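PDB 4GS5: acyl-CoA synthetase (AMP-forming)/AMP-acid ligase II-like protein from Dyadobacter fermentans, which probably activates a carboxylic acid with ATP and joins it to coenzyme A, as in other AMP-forming acyl-CoA ligases. Local coordinates for residues A[284-287]-A[293-296]. Sequence-based numbering, arbitrary orientation.
Sequences CWWE and GQKL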
ATOM      1  N   CYS A 284     -25.586   1.899  -8.529  1.00 32.25           N
ATOM      2  CA  CYS A 284     -25.745   3.025  -7.632  1.00 33.05           C
ATOM      3  C   CYS A 284     -24.906   4.181  -8.143  1.00 29.95           C
ATOM      4  O   CYS A 284     -23.846   3.983  -8.734  1.00 23.92           O
ATOM      5  CB  CYS A 284     -25.325   2.643  -6.216  1.00 35.81           C
ATOM      6  SG  CYS A 284     -26.572   1.645  -5.407  1.00 42.91           S
ATOM      7  N   TRP A 285     -25.399   5.389  -7.912  1.00 26.45           N
ATOM      8  CA  TRP A 285     -24.682   6.582  -8.313  1.00 29.52           C
ATOM      9  C   TRP A 285     -25.055   7.695  -7.340  1.00 28.98           C
ATOM     10  O   TRP A 285     -25.549   7.425  -6.243  1.00 26.98           O
ATOM     11  CB  TRP A 285     -25.052   6.960  -9.747  1.00 28.73           C
ATOM     12  CG  TRP A 285     -24.037   7.817 -10.443  1.00 36.35           C
ATOM     13  CD1 TRP A 285     -24.237   9.067 -10.972  1.00 37.36           C
ATOM     14  CD2 TRP A 285     -22.668   7.487 -10.702  1.00 32.68           C
ATOM     15  NE1 TRP A 285     -23.075   9.530 -11.535  1.00 37.23           N
ATOM     16  CE2 TRP A 285     -22.097   8.579 -11.388  1.00 36.66           C
ATOM     17  CE3 TRP A 285     -21.875   6.368 -10.440  1.00 33.07           C
ATOM     18  CZ2 TRP A 285     -20.760   8.587 -11.808  1.00 41.10           C
ATOM     19  CZ3 TRP A 285     -20.543   6.379 -10.854  1.00 36.79           C
ATOM     20  CH2 TRP A 285     -20.001   7.481 -11.530  1.00 38.28           C
ATOM     21  N   TRP A 286     -24.796   8.940  -7.717  1.00 26.36           N
ATOM     22  CA  TRP A 286     -25.075  10.041  -6.800  1.00 25.78           C
ATOM     23  C   TRP A 286     -25.358  11.314  -7.559  1.00 30.13           C
ATOM     24  O   TRP A 286     -25.063  11.430  -8.754  1.00 30.29           O
ATOM     25  CB  TRP A 286     -23.899  10.271  -5.859  1.00 26.21           C
ATOM     26  CG  TRP A 286     -22.679  10.679  -6.595  1.00 25.97           C
ATOM     27  CD1 TRP A 286     -21.753   9.844  -7.177  1.00 30.17           C
ATOM     28  CD2 TRP A 286     -22.240  12.017  -6.862  1.00 33.27           C
ATOM     29  NE1 TRP A 286     -20.767  10.587  -7.782  1.00 34.71           N
ATOM     30  CE2 TRP A 286     -21.040  11.921  -7.607  1.00 34.91           C
ATOM     31  CE3 TRP A 286     -22.744  13.287  -6.553  1.00 35.59           C
ATOM     32  CZ2 TRP A 286     -20.337  13.046  -8.045  1.00 36.45           C
ATOM     33  CZ3 TRP A 286     -22.047  14.403  -6.986  1.00 37.27           C
ATOM     34  CH2 TRP A 286     -20.851  14.276  -7.728  1.00 37.77           C
ATOM     35  N   GLU A 287     -25.936  12.281  -6.866  1.00 32.69           N
ATOM     36  CA  GLU A 287     -26.099  13.592  -7.476  1.00 36.01           C
ATOM     37  C   GLU A 287     -25.921  14.670  -6.423  1.00 33.31           C
ATOM     38  O   GLU A 287     -26.043  14.403  -5.224  1.00 29.36           O
ATOM     39  CB  GLU A 287     -27.445  13.714  -8.194  1.00 39.06           C
ATOM     40  CG  GLU A 287     -28.650  13.620  -7.291  1.00 44.94           C
ATOM     41  CD  GLU A 287     -29.945  13.790  -8.063  1.00 55.82           C
ATOM     42  OE1 GLU A 287     -30.620  12.774  -8.327  1.00 53.56           O
ATOM     43  OE2 GLU A 287     -30.281  14.944  -8.415  1.00 64.68           O
ATOM     44  N   GLY A 293     -25.152  17.095   0.471  1.00 28.68           N
ATOM     45  CA  GLY A 293     -23.887  17.217  -0.237  1.00 29.83           C
ATOM     46  C   GLY A 293     -23.957  16.354  -1.484  1.00 30.27           C
ATOM     47  O   GLY A 293     -24.103  16.851  -2.607  1.00 32.66           O
ATOM     48  N   GLN A 294     -23.878  15.044  -1.269  1.00 25.88           N
ATOM     49  CA  GLN A 294     -24.065  14.066  -2.330  1.00 30.75           C
ATOM     50  C   GLN A 294     -25.204  13.119  -1.934  1.00 31.00           C
ATOM     51  O   GLN A 294     -25.236  12.605  -0.820  1.00 31.19           O
ATOM     52  CB  GLN A 294     -22.762  13.313  -2.570  1.00 29.17           C
ATOM     53  CG  GLN A 294     -21.612  14.242  -2.951  1.00 30.29           C
ATOM     54  CD  GLN A 294     -20.302  13.493  -3.132  1.00 34.74           C
ATOM     55  OE1 GLN A 294     -19.682  13.075  -2.158  1.00 29.54           O
ATOM     56  NE2 GLN A 294     -19.879  13.319  -4.386  1.00 36.11           N
ATOM     57  N   LYS A 295     -26.148  12.923  -2.846  1.00 29.98           N
ATOM     58  CA  LYS A 295     -27.323  12.105  -2.591  1.00 31.37           C
ATOM     59  C   LYS A 295     -27.200  10.802  -3.377  1.00 30.25           C
ATOM     60  O   LYS A 295     -27.107  10.812  -4.611  1.00 28.19           O
ATOM     61  CB  LYS A 295     -28.587  12.840  -3.040  1.00 31.87           C
ATOM     62  CG  LYS A 295     -29.885  12.101  -2.711  1.00 45.58           C
ATOM     63  CD  LYS A 295     -31.057  12.488  -3.636  1.00 51.71           C
ATOM     64  CE  LYS A 295     -31.277  13.983  -3.708  1.00 58.70           C
ATOM     65  NZ  LYS A 295     -32.476  14.326  -4.541  1.00 63.90           N
ATOM     66  N   LEU A 296     -27.226   9.687  -2.660  1.00 25.58           N
ATOM     67  CA  LEU A 296     -27.116   8.374  -3.277  1.00 24.88           C
ATOM     68  C   LEU A 296     -28.385   8.141  -4.085  1.00 25.74           C
ATOM     69  O   LEU A 296     -29.489   8.414  -3.602  1.00 25.52           O
ATOM     70  CB  LEU A 296     -26.995   7.294  -2.192  1.00 20.81           C
ATOM     71  CG  LEU A 296     -26.866   5.849  -2.692  1.00 29.11           C
ATOM     72  CD1 LEU A 296     -25.506   5.611  -3.312  1.00 27.72           C
ATOM     73  CD2 LEU A 296     -27.082   4.883  -1.531  1.00 30.76           C
TER
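With CG of Trp-286 lodged between its own backbone N and carbonyl carbon (chi1 63°), the indole presents one face to Gln-294, whose CG stands beside its backbone N and whose chain then runs out extended to bring the amide over the ring. NE2 sits above the benzene half, 3.6 Å from CZ3 of Trp-286, and the amide plane is turned 72° from the ring, while CG of Gln-294 approaches at CE3. At the other end of the amide, OE1 accepts a hydrogen bond from the backbone N of Asn-254, which helps to fix the rotation of the amide. An alanine in place of Trp-286 would probably leave NE2 of Gln-294 without its aromatic platform and open a gap beside the CB and CG of that glutamine. The two backbones form the antiparallel hairpin of strands 282-289 and 295-301, part of a small three-stranded sheet that strand 329-332 completes, in the C-terminal domain, as in relatives of the adenylate-forming family. Glu-287 and Lys-295 are its hydrogen-bonded pair here: N of Lys-295 gives a nearly straight bond of 2.8 Å to O of Glu-287, and N of Glu-287 returns one of 2.9 Å to O of Lys-295, more bent at 148°. Their side chains share a sheet face, yet OE1 of Glu-287 and NZ of Lys-295 stay 4.5 Å apart, too far for a salt bridge, and OE1 instead hydrogen-bonds Tyr-330. Trp-286 and Leu-296 form the neighbouring non-hydrogen-bonded pair. CD1 of Leu-296 reaches back to O of Trp-285 at 3.4 Å and makes a looser contact with CB of Cys-284.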